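Local coordinates for protein extracellular ligand-binding receptor (Rhodopseudomonas palustris, PDB 4F06) that binds p-hydroxybenzoic acid and probably delivers such lignin-derived aromatic compounds to an ABC transporter as its solute-binding protein, at residues D4-G9 / A41-E46; G12-P17 / Y49-S54; Q74-L79 / A95-V100; Q125-A130 / T157-T162; H254-H259 / N354-T359. One frame throughout, in Å; residues are numbered along the deposited sequence. Where two conformers were deposited one is given.

Contact 1. Residues D4-G9 / A41-E46; sequences DTIKVG and AGHTVE
Glu46 and Lys7 lie side by side on one face of a parallel strand pair, pointing the same way. Glu46 can be followed outward: its CB packs on Thr5 CG2 at 3.9 Å; CG, anti to the backbone N (chi1 180°), carries the chain straight out along that face; CD and then OE1 run beside the Lys7 chain, OE1 coming within 3.4 Å of Lys7 CE while also brushing Thr5 CG2. Lys7 NZ stays 4.2 Å from Glu46 OE1, beyond a salt bridge, and makes its salt bridge with Glu71 instead. Thr5 and Thr44 share this face. The axes of strands 5-9 and 43-46 approach to 4.6 Å, tied by alternating bonds: Thr44 N to Asp4 O (the most bent, 140° at the hydrogen), Ile6 N to Thr44 O, Glu46 N to Ile6 O, and Val8 N to Glu46 O at 2.8 Å. At the start of the pair, Ile6 CD1 reaches His43 CB at 3.6 Å, while Asp4 OD1 lies over one face of the imidazole, whose ND1 donates to Ala41 O. On the opposite side of the strands, where Ile6 and Val45 point, Val8 CG2 meets Val45 CG1 at 3.9 Å, and helix 283-301 covers Ile6, Val8 and Val45. This joins the first strand to its neighbour in the mostly parallel sheet of the periplasmic-binding fold. The chemistry is two-sided: the valine and isoleucine face is packed under a helix, whereas the threonine, lysine and glutamate face keeps a loose charge pairing that probably contributes mainly long-range attraction.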
# COMPACT_ATOMS: atom_id res chain seq x y z
N ASP A 4 29.08 -5.11 15.06
CA ASP A 4 28.66 -3.70 14.94
C ASP A 4 27.71 -3.49 13.77
O ASP A 4 27.09 -2.44 13.69
CB ASP A 4 29.84 -2.76 14.73
CG ASP A 4 30.42 -2.25 16.03
OD1 ASP A 4 29.75 -1.46 16.72
OD2 ASP A 4 31.57 -2.63 16.33
N THR A 5 27.67 -4.43 12.81
CA THR A 5 26.66 -4.30 11.74
C THR A 5 25.33 -4.91 12.19
O THR A 5 25.28 -6.02 12.69
CB THR A 5 27.10 -4.93 10.38
OG1 THR A 5 28.26 -4.26 9.92
CG2 THR A 5 26.03 -4.74 9.33
N ILE A 6 24.25 -4.15 12.03
CA ILE A 6 22.88 -4.63 12.23
C ILE A 6 22.24 -4.86 10.88
O ILE A 6 22.23 -3.93 10.07
CB ILE A 6 22.05 -3.62 13.08
CG1 ILE A 6 22.73 -3.45 14.45
CG2 ILE A 6 20.61 -4.07 13.20
CD1 ILE A 6 22.10 -2.33 15.27
N LYS A 7 21.74 -6.08 10.62
CA LYS A 7 21.11 -6.35 9.35
C LYS A 7 19.60 -6.32 9.47
O LYS A 7 19.03 -6.74 10.48
CB LYS A 7 21.61 -7.69 8.78
CG LYS A 7 23.09 -7.65 8.41
CD LYS A 7 23.58 -8.91 7.70
CE LYS A 7 25.06 -8.78 7.35
NZ LYS A 7 25.54 -10.00 6.64
N VAL A 8 18.98 -5.81 8.40
CA VAL A 8 17.55 -5.73 8.25
C VAL A 8 17.22 -6.55 7.04
O VAL A 8 17.76 -6.29 5.97
CB VAL A 8 17.08 -4.25 8.05
CG1 VAL A 8 15.57 -4.19 7.80
CG2 VAL A 8 17.47 -3.41 9.25
N GLY A 9 16.30 -7.51 7.18
CA GLY A 9 15.93 -8.36 6.02
C GLY A 9 14.65 -7.84 5.39
O GLY A 9 13.62 -7.74 6.05
N ALA A 41 23.28 4.67 16.50
CA ALA A 41 23.62 4.19 17.84
C ALA A 41 24.98 3.51 17.82
O ALA A 41 25.20 2.53 18.53
CB ALA A 41 22.56 3.25 18.40
N GLY A 42 25.88 4.02 16.99
CA GLY A 42 27.23 3.47 16.87
C GLY A 42 27.33 2.17 16.07
O GLY A 42 28.36 1.50 16.11
N HIS A 43 26.25 1.81 15.37
CA HIS A 43 26.22 0.61 14.52
C HIS A 43 26.00 0.99 13.08
O HIS A 43 25.38 1.99 12.79
CB HIS A 43 25.06 -0.28 14.96
CG HIS A 43 25.26 -0.87 16.34
ND1 HIS A 43 24.95 -0.20 17.49
CD2 HIS A 43 25.75 -2.10 16.72
CE1 HIS A 43 25.24 -0.98 18.55
NE2 HIS A 43 25.72 -2.15 18.08
N THR A 44 26.48 0.18 12.16
CA THR A 44 26.15 0.30 10.75
C THR A 44 24.90 -0.53 10.49
O THR A 44 24.78 -1.63 11.02
CB THR A 44 27.31 -0.23 9.91
OG1 THR A 44 28.44 0.62 10.12
CG2 THR A 44 26.99 -0.22 8.46
N VAL A 45 23.96 0.01 9.72
CA VAL A 45 22.71 -0.69 9.38
C VAL A 45 22.84 -1.12 7.93
O VAL A 45 23.12 -0.30 7.05
CB VAL A 45 21.48 0.21 9.59
CG1 VAL A 45 20.18 -0.56 9.32
CG2 VAL A 45 21.51 0.76 11.02
N GLU A 46 22.61 -2.41 7.68
CA GLU A 46 22.67 -2.95 6.32
C GLU A 46 21.32 -3.61 5.99
O GLU A 46 20.86 -4.46 6.75
CB GLU A 46 23.80 -4.01 6.22
CG GLU A 46 23.95 -4.64 4.85
CD GLU A 46 24.98 -5.74 4.81
OE1 GLU A 46 25.84 -5.86 5.74
OE2 GLU A 46 24.94 -6.52 3.82

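Contact 2. Residues G12-P17 / Y49-S54; sequences GTMSGP and YRDEVS. With SO4 (sulfate ion), chain H.
Gly12 meets Arg50 and Glu52 through its backbone: its N donates to Arg50 O at 3.0 Å, and its O accepts from Glu52 N at 2.8 Å. Glu52 OE1 comes within 3.3 Å of Gly12 CA. In that carboxylate OE1 accepts from Tyr80 N, and OE2 from Phe81 N and Asn84; Tyr80 and Phe81 are two residues of the p-hydroxybenzoic acid pocket. Thr13, centre of an inverse gamma turn, rests CG2 against Val53 O, while its OG1 bonds to Tyr18 O. The selenomethionine Met14 donates its N-H to Asp51 OD1 at 2.9 Å, arriving from above the carboxylate plane. Its side chain bends at chi2 and chi3, bringing CE to Tyr49 CD2 at 3.9 Å across the ring obliquely; Lys26 makes a cation-pi contact with the same ring. Ser15 OG donates to Asp51 OD2 at 2.5 Å, on the syn lone pair, and Ser15 N adds a weak bond to OD1. Asp51, with CG anti to its own N (chi1 -171°), thus receives the turn on both oxygens, and OD1 also takes a weak bond from Val53 N. One water donates to Ser15 O and Val53 O, bridging the two loops. Arg50 turns the other way: NH1 and NH2 bind two oxygens of a sulfate ion, probably from the crystallisation liquor, and NE pairs with Glu66. Here two neighbouring parallel strands, 5-12 and 43-51, end at their C-terminal edge and pass into loops, the place where ligand-binding loops commonly emerge in the alpha/beta lobes of periplasmic binding proteins.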
# COMPACT_ATOMS: atom_id res chain seq x y z
N GLY A 12 10.48 -8.63 -0.61
CA GLY A 12 9.60 -7.89 -1.53
C GLY A 12 9.61 -8.53 -2.87
O GLY A 12 10.37 -9.47 -3.10
N THR A 13 8.77 -8.02 -3.76
CA THR A 13 8.68 -8.58 -5.11
C THR A 13 9.79 -7.95 -5.94
O THR A 13 9.63 -6.90 -6.55
CB THR A 13 7.27 -8.34 -5.69
OG1 THR A 13 6.94 -6.95 -5.54
CG2 THR A 13 6.24 -9.17 -4.98
N MSE A 14 10.97 -8.59 -5.90
CA MSE A 14 12.18 -8.02 -6.51
C MSE A 14 12.33 -8.37 -7.98
O MSE A 14 13.13 -7.76 -8.68
CB MSE A 14 13.44 -8.47 -5.78
CG MSE A 14 13.43 -8.25 -4.26
SE MSE A 14 12.93 -6.47 -3.60
CE MSE A 14 14.38 -5.55 -4.24
N SER A 15 11.63 -9.40 -8.43
CA SER A 15 11.65 -9.86 -9.83
C SER A 15 10.23 -10.24 -10.19
O SER A 15 9.36 -10.30 -9.31
CB SER A 15 12.56 -11.06 -10.02
OG SER A 15 11.98 -12.23 -9.43
N GLY A 16 10.00 -10.52 -11.47
CA GLY A 16 8.72 -11.01 -11.91
C GLY A 16 7.74 -9.89 -12.21
O GLY A 16 8.11 -8.72 -12.28
N PRO A 17 6.45 -10.22 -12.33
CA PRO A 17 5.45 -9.26 -12.79
C PRO A 17 5.31 -8.05 -11.87
O PRO A 17 4.88 -6.98 -12.33
CB PRO A 17 4.18 -10.10 -12.86
CG PRO A 17 4.63 -11.54 -12.87
CD PRO A 17 5.97 -11.61 -12.28
N TYR A 49 18.09 -7.92 0.80
CA TYR A 49 16.82 -8.09 0.08
C TYR A 49 16.61 -9.53 -0.34
O TYR A 49 17.53 -10.19 -0.84
CB TYR A 49 16.78 -7.16 -1.17
CG TYR A 49 16.86 -5.70 -0.77
CD1 TYR A 49 18.09 -5.08 -0.57
CD2 TYR A 49 15.69 -4.97 -0.56
CE1 TYR A 49 18.14 -3.74 -0.18
CE2 TYR A 49 15.75 -3.64 -0.17
CZ TYR A 49 16.96 -3.05 0.02
OH TYR A 49 17.01 -1.72 0.41
N ARG A 50 15.38 -10.01 -0.21
CA ARG A 50 15.02 -11.35 -0.66
C ARG A 50 13.72 -11.25 -1.45
O ARG A 50 12.88 -10.35 -1.21
CB ARG A 50 14.83 -12.28 0.55
CG ARG A 50 16.09 -12.54 1.37
CD ARG A 50 17.14 -13.29 0.54
NE ARG A 50 18.37 -13.57 1.30
CZ ARG A 50 19.49 -12.87 1.21
NH1 ARG A 50 19.57 -11.82 0.39
NH2 ARG A 50 20.55 -13.24 1.94
N ASP A 51 13.51 -12.19 -2.37
CA ASP A 51 12.46 -12.05 -3.38
C ASP A 51 11.23 -12.92 -3.08
O ASP A 51 11.23 -14.14 -3.21
CB ASP A 51 13.09 -12.41 -4.73
CG ASP A 51 12.22 -12.11 -5.91
OD1 ASP A 51 11.10 -11.52 -5.79
OD2 ASP A 51 12.70 -12.47 -7.01
N GLU A 52 10.17 -12.21 -2.73
CA GLU A 52 8.89 -12.77 -2.46
C GLU A 52 8.18 -13.36 -3.70
O GLU A 52 7.39 -14.33 -3.57
CB GLU A 52 8.14 -11.53 -1.93
CG GLU A 52 6.71 -11.69 -1.67
CD GLU A 52 6.05 -10.46 -1.04
OE1 GLU A 52 6.73 -9.42 -0.76
OE2 GLU A 52 4.86 -10.56 -0.87
N VAL A 53 8.41 -12.74 -4.85
CA VAL A 53 7.87 -13.16 -6.19
C VAL A 53 6.32 -13.05 -6.37
O VAL A 53 5.85 -12.34 -7.27
CB VAL A 53 8.36 -14.57 -6.63
CG1 VAL A 53 7.89 -14.85 -8.07
CG2 VAL A 53 9.88 -14.65 -6.56
N SER A 54 5.56 -13.78 -5.57
CA SER A 54 4.14 -13.96 -5.81
C SER A 54 3.50 -14.35 -4.47
O SER A 54 4.21 -14.58 -3.50
CB SER A 54 3.90 -15.07 -6.86
OG SER A 54 4.24 -16.34 -6.33
S SO4 H . 23.15 -10.66 0.39
O1 SO4 H . 24.17 -11.03 -0.62
O2 SO4 H . 22.93 -11.82 1.30
O3 SO4 H . 23.65 -9.51 1.19
O4 SO4 H . 21.87 -10.27 -0.27
O HOH W 1 6.69 -10.39 -9.04

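Contact 3. Residues Q74-L79 / A95-V100; sequences QYLAGL and AKVPMV
The Tyr75 ring meets Pro98 obliquely: Pro98 CD lies 3.8 Å from Tyr75 CD1, and Pro98 CG 3.9 Å from Tyr75 CE1. With CG turned beside the backbone N (chi1 -61°), the ring also reaches Met298 and Ile299 of helix 283-301 and Ala311 of helix 308-315. An alanine in place of Tyr75 is likely to open a gap between Pro98 and these two helices. Leu76 faces the other way, its CG 3.8 Å from Val97 CG1, against helix 57-69. The backbones between are neighbouring parallel strands of the sheet, joined by helical segments that make the crossover of a beta-alpha-beta unit; the last helix ends at Lys96 in a Schellman motif. Leu76 N donates to Pro98 O at 2.9 Å, almost perfectly straight (178°), Val100 N to Leu76 O, and Gly78 N to Val100 O. Before the strands pair, a water donates to both Gln74 O and Lys96 O. Gly78 has backbone angles that call for glycine. Past it Leu79 points toward the partner segment, and its CD2 touches Met99 SE, a selenomethionine, at 3.6 Å, the two side chains crossing at about a right angle.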
# COMPACT_ATOMS: atom_id res chain seq x y z
N GLN A 74 18.14 -8.33 12.82
CA GLN A 74 17.41 -7.88 14.00
C GLN A 74 15.98 -7.45 13.67
O GLN A 74 15.13 -7.36 14.57
CB GLN A 74 18.13 -6.74 14.71
CG GLN A 74 19.36 -7.17 15.47
CD GLN A 74 19.81 -6.08 16.42
OE1 GLN A 74 19.00 -5.29 16.87
NE2 GLN A 74 21.07 -6.06 16.76
N TYR A 75 15.70 -7.14 12.38
CA TYR A 75 14.40 -6.62 11.93
C TYR A 75 14.10 -7.23 10.57
O TYR A 75 15.03 -7.46 9.79
CB TYR A 75 14.45 -5.08 11.77
CG TYR A 75 14.77 -4.39 13.08
CD1 TYR A 75 13.76 -4.13 14.02
CD2 TYR A 75 16.08 -4.13 13.42
CE1 TYR A 75 14.08 -3.62 15.28
CE2 TYR A 75 16.42 -3.61 14.66
CZ TYR A 75 15.42 -3.38 15.59
OH TYR A 75 15.68 -2.91 16.88
N LEU A 76 12.81 -7.46 10.34
CA LEU A 76 12.33 -7.84 9.00
C LEU A 76 11.45 -6.68 8.48
O LEU A 76 10.92 -5.86 9.27
CB LEU A 76 11.47 -9.13 9.06
CG LEU A 76 12.29 -10.40 9.28
CD1 LEU A 76 11.40 -11.52 9.78
CD2 LEU A 76 12.96 -10.79 7.97
N ALA A 77 11.28 -6.62 7.17
CA ALA A 77 10.50 -5.54 6.59
C ALA A 77 10.02 -5.94 5.22
O ALA A 77 10.58 -6.85 4.59
CB ALA A 77 11.33 -4.26 6.44
N GLY A 78 8.98 -5.26 4.74
CA GLY A 78 8.55 -5.41 3.35
C GLY A 78 7.18 -6.03 3.28
O GLY A 78 6.24 -5.57 3.96
N LEU A 79 7.08 -7.10 2.49
CA LEU A 79 5.89 -7.97 2.34
C LEU A 79 4.83 -7.28 1.50
O LEU A 79 3.94 -6.56 2.00
CB LEU A 79 5.34 -8.51 3.69
CG LEU A 79 6.24 -9.49 4.46
CD1 LEU A 79 6.47 -10.76 3.64
CD2 LEU A 79 7.54 -8.88 4.97
N ALA A 95 11.10 -15.51 17.55
CA ALA A 95 12.42 -15.11 17.03
C ALA A 95 12.94 -13.82 17.62
O ALA A 95 14.11 -13.49 17.48
CB ALA A 95 12.37 -14.98 15.50
N LYS A 96 12.05 -13.08 18.28
CA LYS A 96 12.35 -11.74 18.85
C LYS A 96 12.80 -10.75 17.79
O LYS A 96 13.72 -9.96 18.00
CB LYS A 96 13.33 -11.81 20.03
CG LYS A 96 12.82 -12.66 21.18
CD LYS A 96 13.78 -12.63 22.37
CE LYS A 96 13.24 -13.46 23.54
NZ LYS A 96 12.09 -12.76 24.19
N VAL A 97 12.13 -10.79 16.63
CA VAL A 97 12.44 -9.94 15.48
C VAL A 97 11.15 -9.20 15.05
O VAL A 97 10.20 -9.80 14.59
CB VAL A 97 12.95 -10.81 14.32
CG1 VAL A 97 13.11 -10.04 13.02
CG2 VAL A 97 14.30 -11.48 14.69
N PRO A 98 11.14 -7.84 15.16
CA PRO A 98 9.96 -7.12 14.66
C PRO A 98 9.90 -7.11 13.14
O PRO A 98 10.93 -7.28 12.48
CB PRO A 98 10.16 -5.69 15.18
CG PRO A 98 11.12 -5.85 16.37
CD PRO A 98 12.05 -6.97 15.95
N MSE A 99 8.70 -6.88 12.61
CA MSE A 99 8.47 -6.76 11.18
C MSE A 99 7.78 -5.45 10.90
O MSE A 99 6.70 -5.14 11.44
CB MSE A 99 7.62 -7.93 10.66
CG MSE A 99 7.32 -7.83 9.15
SE MSE A 99 6.45 -9.44 8.38
CE MSE A 99 4.69 -9.44 9.20
N VAL A 100 8.40 -4.68 9.99
CA VAL A 100 7.80 -3.44 9.51
C VAL A 100 7.16 -3.71 8.15
O VAL A 100 7.85 -3.92 7.15
CB VAL A 100 8.88 -2.35 9.38
CG1 VAL A 100 8.21 -1.05 8.94
CG2 VAL A 100 9.58 -2.14 10.73
O HOH W 2 15.22 -7.71 17.29

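Contact 4. Residues Q125-A130 / T157-T162; sequences QNTVPA and TAFKKT
Helices 125-130 and 157-162 run roughly parallel, their local axes 8.3 Å apart and crossing at -33°, with no hydrogen bond between them. Thr127 does the close work: CG2 sits 3.7 Å from Ala158 CB, 3.7 Å from Phe159 CB and 3.5 Å from Phe159 N, at the edge of the Phe159 ring. Its methyl is anti to the backbone N, which turns OG1 aside to bond Met123 O in its own helix. Phe159 extends past this methyl, placing CE2 4.0 Å from Ala130 C; its ring also stacks with Phe199 and touches strand 141-147. One turn on, Thr162 meets Val128 at about a right angle. Thr162 OG1 is 3.6 Å from Val128 CG2, and Thr162 CG2 is 3.7 Å from Val128 O. That hydroxyl donates to Ala158 O at 2.8 Å; Thr162 N reaches this oxygen from the opposite face of its plane. With an alanine in place of Thr162, a gap would probably open beside Val128 and Ala158 O would probably lose its hydroxyl donor. Both hydroxyls thus bond inside their own helices; Thr127 meets the other helix through its methyl, Thr162 through OG1 and CG2 in van der Waals contact, and close packing joins the pair.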
# COMPACT_ATOMS: atom_id res chain seq x y z
N GLN A 125 -8.93 1.61 5.47
CA GLN A 125 -8.49 2.99 5.62
C GLN A 125 -8.72 3.81 4.34
O GLN A 125 -9.23 4.92 4.40
CB GLN A 125 -7.01 2.99 5.99
CG GLN A 125 -6.42 4.36 6.34
CD GLN A 125 -5.01 4.15 6.86
OE1 GLN A 125 -4.20 3.39 6.27
NE2 GLN A 125 -4.69 4.79 7.97
N ASN A 126 -8.37 3.25 3.18
CA ASN A 126 -8.57 3.94 1.90
C ASN A 126 -9.98 3.77 1.35
O ASN A 126 -10.47 4.64 0.61
CB ASN A 126 -7.55 3.48 0.84
CG ASN A 126 -6.13 3.97 1.09
OD1 ASN A 126 -5.11 3.24 0.84
ND2 ASN A 126 -6.04 5.20 1.51
N THR A 127 -10.67 2.68 1.69
CA THR A 127 -11.99 2.40 1.09
C THR A 127 -13.13 3.18 1.73
O THR A 127 -14.08 3.57 1.04
CB THR A 127 -12.28 0.89 1.13
OG1 THR A 127 -11.31 0.21 0.34
CG2 THR A 127 -13.67 0.57 0.56
N VAL A 128 -13.07 3.40 3.05
CA VAL A 128 -14.18 4.16 3.67
C VAL A 128 -14.31 5.54 2.99
O VAL A 128 -15.43 5.93 2.65
CB VAL A 128 -13.96 4.20 5.20
CG1 VAL A 128 -14.81 5.30 5.86
CG2 VAL A 128 -14.28 2.83 5.80
N PRO A 129 -13.20 6.29 2.75
CA PRO A 129 -13.37 7.54 2.00
C PRO A 129 -13.89 7.35 0.57
O PRO A 129 -14.63 8.21 0.09
CB PRO A 129 -11.95 8.15 2.03
CG PRO A 129 -11.40 7.67 3.36
CD PRO A 129 -11.87 6.22 3.39
N ALA A 130 -13.51 6.26 -0.11
CA ALA A 130 -14.02 6.02 -1.46
C ALA A 130 -15.53 5.92 -1.42
O ALA A 130 -16.20 6.45 -2.34
CB ALA A 130 -13.42 4.76 -2.06
N THR A 157 -16.08 -5.44 1.93
CA THR A 157 -16.84 -5.29 3.20
C THR A 157 -16.89 -3.82 3.59
O THR A 157 -17.96 -3.28 3.91
CB THR A 157 -16.15 -6.12 4.28
OG1 THR A 157 -16.15 -7.49 3.86
CG2 THR A 157 -16.90 -5.95 5.59
N ALA A 158 -15.74 -3.13 3.50
CA ALA A 158 -15.69 -1.72 3.87
C ALA A 158 -16.59 -0.88 2.98
O ALA A 158 -17.32 0.03 3.45
CB ALA A 158 -14.25 -1.22 3.77
N PHE A 159 -16.54 -1.12 1.66
CA PHE A 159 -17.35 -0.32 0.76
C PHE A 159 -18.85 -0.59 0.97
O PHE A 159 -19.64 0.36 1.05
CB PHE A 159 -16.98 -0.56 -0.73
CG PHE A 159 -17.55 0.48 -1.62
CD1 PHE A 159 -18.86 0.38 -2.10
CD2 PHE A 159 -16.81 1.60 -1.95
CE1 PHE A 159 -19.41 1.39 -2.90
CE2 PHE A 159 -17.33 2.59 -2.78
CZ PHE A 159 -18.64 2.50 -3.23
N LYS A 160 -19.24 -1.87 1.03
CA LYS A 160 -20.67 -2.19 1.26
C LYS A 160 -21.15 -1.51 2.52
O LYS A 160 -22.21 -0.85 2.48
CB LYS A 160 -20.86 -3.69 1.45
CG LYS A 160 -20.89 -4.48 0.19
CD LYS A 160 -21.06 -5.97 0.53
CE LYS A 160 -21.23 -6.81 -0.73
NZ LYS A 160 -21.54 -8.22 -0.34
N LYS A 161 -20.44 -1.67 3.64
CA LYS A 161 -20.95 -1.16 4.91
C LYS A 161 -21.08 0.36 4.87
O LYS A 161 -22.09 0.94 5.33
CB LYS A 161 -20.04 -1.60 6.06
CG LYS A 161 -20.19 -3.06 6.43
CD LYS A 161 -19.40 -3.48 7.66
CE LYS A 161 -19.64 -4.95 7.95
NZ LYS A 161 -18.94 -5.30 9.22
N THR A 162 -20.08 1.03 4.30
CA THR A 162 -20.06 2.51 4.35
C THR A 162 -21.06 3.09 3.35
O THR A 162 -21.85 3.97 3.69
CB THR A 162 -18.64 3.03 4.06
OG1 THR A 162 -17.70 2.39 4.93
CG2 THR A 162 -18.53 4.53 4.18

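Contact 5. Residues H254-H259 / N354-T359; sequences HYAVSH and NRELET
Ser258 OG donates to Asn354 O at 2.8 Å, linking a type I beta turn, Ala256 to His259, to the edge of strand 354-359. The turn is closed by His259 N bonding Ala256 O, and it follows strand 250-253 of the sheet that also includes 351-363 through 336-348. The serine hydroxyl, lodged between its backbone N and carbonyl carbon, comes to Asn354 O from above the carbonyl plane. It has a second partner: a water donates to OG and accepts from Glu356 N. Another water accepts from both Ser258 N and Asn354 N. These two bridges therefore satisfy backbone NH groups of the strand that meet no protein acceptor across the contact. Glu356, whose CG turns beside the backbone N, runs extended to the imidazole. His259 ND1 donates to Glu356 OE1, which uses its syn lone pair, while the ring and carboxylate planes stand 69° apart. Such a bond probably holds the imidazole's rotation and may favour a charged ring. Tyr341 also meets this ring, from strand 336-348. The other oxygen, OE2, accepts from a third water, which accepts in turn from Ala256 N, and lies 3.5 Å from Ala256 CB. The His259 ND1 to Glu356 OE1 bond is short at 2.6 Å and nearly straight, 173° at the hydrogen, with OE1 only 5° out of the ring plane.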
# COMPACT_ATOMS: atom_id res chain seq x y z
N HIS A 254 -3.51 7.09 0.12
CA HIS A 254 -2.70 7.80 1.12
C HIS A 254 -1.45 8.47 0.53
O HIS A 254 -0.80 9.24 1.22
CB HIS A 254 -2.29 6.79 2.21
CG HIS A 254 -1.54 5.65 1.61
ND1 HIS A 254 -2.13 4.77 0.73
CD2 HIS A 254 -0.20 5.34 1.66
CE1 HIS A 254 -1.18 3.95 0.24
NE2 HIS A 254 -0.00 4.28 0.81
N TYR A 255 -1.10 8.17 -0.72
CA TYR A 255 0.09 8.77 -1.31
C TYR A 255 -0.11 8.99 -2.79
O TYR A 255 -0.55 8.07 -3.50
CB TYR A 255 1.37 7.90 -1.08
CG TYR A 255 2.61 8.56 -1.68
CD1 TYR A 255 3.08 9.77 -1.15
CD2 TYR A 255 3.26 8.04 -2.81
CE1 TYR A 255 4.19 10.42 -1.70
CE2 TYR A 255 4.39 8.69 -3.34
CZ TYR A 255 4.81 9.89 -2.81
OH TYR A 255 5.90 10.53 -3.37
N ALA A 256 0.32 10.16 -3.26
CA ALA A 256 0.47 10.45 -4.69
C ALA A 256 1.86 11.03 -4.92
O ALA A 256 2.32 11.86 -4.14
CB ALA A 256 -0.58 11.44 -5.21
N VAL A 257 2.51 10.62 -6.01
CA VAL A 257 3.83 11.16 -6.35
C VAL A 257 3.71 12.68 -6.53
O VAL A 257 4.65 13.43 -6.22
CB VAL A 257 4.36 10.50 -7.62
CG1 VAL A 257 5.65 11.16 -8.10
CG2 VAL A 257 4.58 9.01 -7.34
N SER A 258 2.54 13.15 -6.96
CA SER A 258 2.29 14.59 -7.16
C SER A 258 2.01 15.34 -5.86
O SER A 258 1.77 16.57 -5.89
CB SER A 258 1.10 14.77 -8.06
OG SER A 258 -0.08 14.39 -7.37
N HIS A 259 2.05 14.68 -4.69
CA HIS A 259 1.67 15.39 -3.46
C HIS A 259 2.46 16.68 -3.30
O HIS A 259 3.71 16.67 -3.35
CB HIS A 259 1.87 14.48 -2.23
CG HIS A 259 1.42 15.11 -0.95
ND1 HIS A 259 0.11 15.42 -0.72
CD2 HIS A 259 2.14 15.49 0.17
CE1 HIS A 259 0.00 15.97 0.51
NE2 HIS A 259 1.23 16.01 1.06
N ASN A 354 -1.92 11.46 -10.60
CA ASN A 354 -3.12 11.42 -9.75
C ASN A 354 -3.16 12.74 -9.00
O ASN A 354 -2.41 12.92 -8.02
CB ASN A 354 -3.03 10.22 -8.78
CG ASN A 354 -3.14 8.90 -9.52
OD1 ASN A 354 -2.24 8.03 -9.43
ND2 ASN A 354 -4.20 8.72 -10.24
N ARG A 355 -4.00 13.67 -9.46
CA ARG A 355 -4.05 14.98 -8.82
C ARG A 355 -4.91 14.87 -7.56
O ARG A 355 -6.07 14.47 -7.65
CB ARG A 355 -4.71 15.98 -9.77
CG ARG A 355 -4.80 17.42 -9.19
CD ARG A 355 -3.46 18.11 -9.47
NE ARG A 355 -3.39 19.50 -9.07
CZ ARG A 355 -3.79 20.54 -9.79
NH1 ARG A 355 -3.64 21.77 -9.26
NH2 ARG A 355 -4.31 20.38 -11.01
N GLU A 356 -4.37 15.24 -6.41
CA GLU A 356 -5.14 15.22 -5.15
C GLU A 356 -6.09 16.41 -5.12
O GLU A 356 -5.65 17.58 -5.23
CB GLU A 356 -4.21 15.25 -3.92
CG GLU A 356 -3.33 13.98 -3.87
CD GLU A 356 -2.25 14.05 -2.81
OE1 GLU A 356 -1.81 15.19 -2.47
OE2 GLU A 356 -1.79 12.99 -2.35
N LEU A 357 -7.38 16.12 -4.96
CA LEU A 357 -8.44 17.14 -5.04
C LEU A 357 -9.06 17.40 -3.66
O LEU A 357 -9.67 18.44 -3.45
CB LEU A 357 -9.58 16.65 -5.95
CG LEU A 357 -9.21 16.31 -7.37
CD1 LEU A 357 -10.46 15.89 -8.11
CD2 LEU A 357 -8.55 17.48 -8.07
N GLU A 358 -9.01 16.41 -2.77
CA GLU A 358 -9.61 16.54 -1.45
C GLU A 358 -8.82 15.71 -0.48
O GLU A 358 -8.28 14.66 -0.85
CB GLU A 358 -11.07 16.11 -1.51
CG GLU A 358 -11.83 16.35 -0.23
CD GLU A 358 -13.32 16.03 -0.40
OE1 GLU A 358 -13.71 15.39 -1.40
OE2 GLU A 358 -14.08 16.35 0.53
N THR A 359 -8.74 16.17 0.76
CA THR A 359 -8.06 15.45 1.85
C THR A 359 -9.07 15.02 2.91
O THR A 359 -9.94 15.81 3.28
CB THR A 359 -7.03 16.40 2.53
OG1 THR A 359 -6.11 16.85 1.52
CG2 THR A 359 -6.23 15.66 3.60
O HOH W 3 0.22 12.03 -0.68
O HOH W 4 0.56 11.46 -8.88
O HOH W 5 -1.71 16.39 -6.33

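Contacts 1, 2 and 3 belong to one sheet: contact 1 pairs strands 5-12 and 43-51, contact 2 lies where they run out into loops, and contact 3 adjoins contact 1 where Gly9 probably bonds Tyr75 and Ala77. Contact 3 is buried and almost wholly apolar beyond its backbone bonds; contacts 1 and 2 are partly buried, with charged groups, among them the buried Glu52 of contact 2. Contact 4 lies across the chain's centre from contacts 1 and 2, buried but helix on helix and without hydrogen bonds between its segments. Contact 5, about 18 Å from contact 4 between centres, is partly buried and the wettest, relying on side-chain and water bonds where contacts 1 and 3 use backbone pairing.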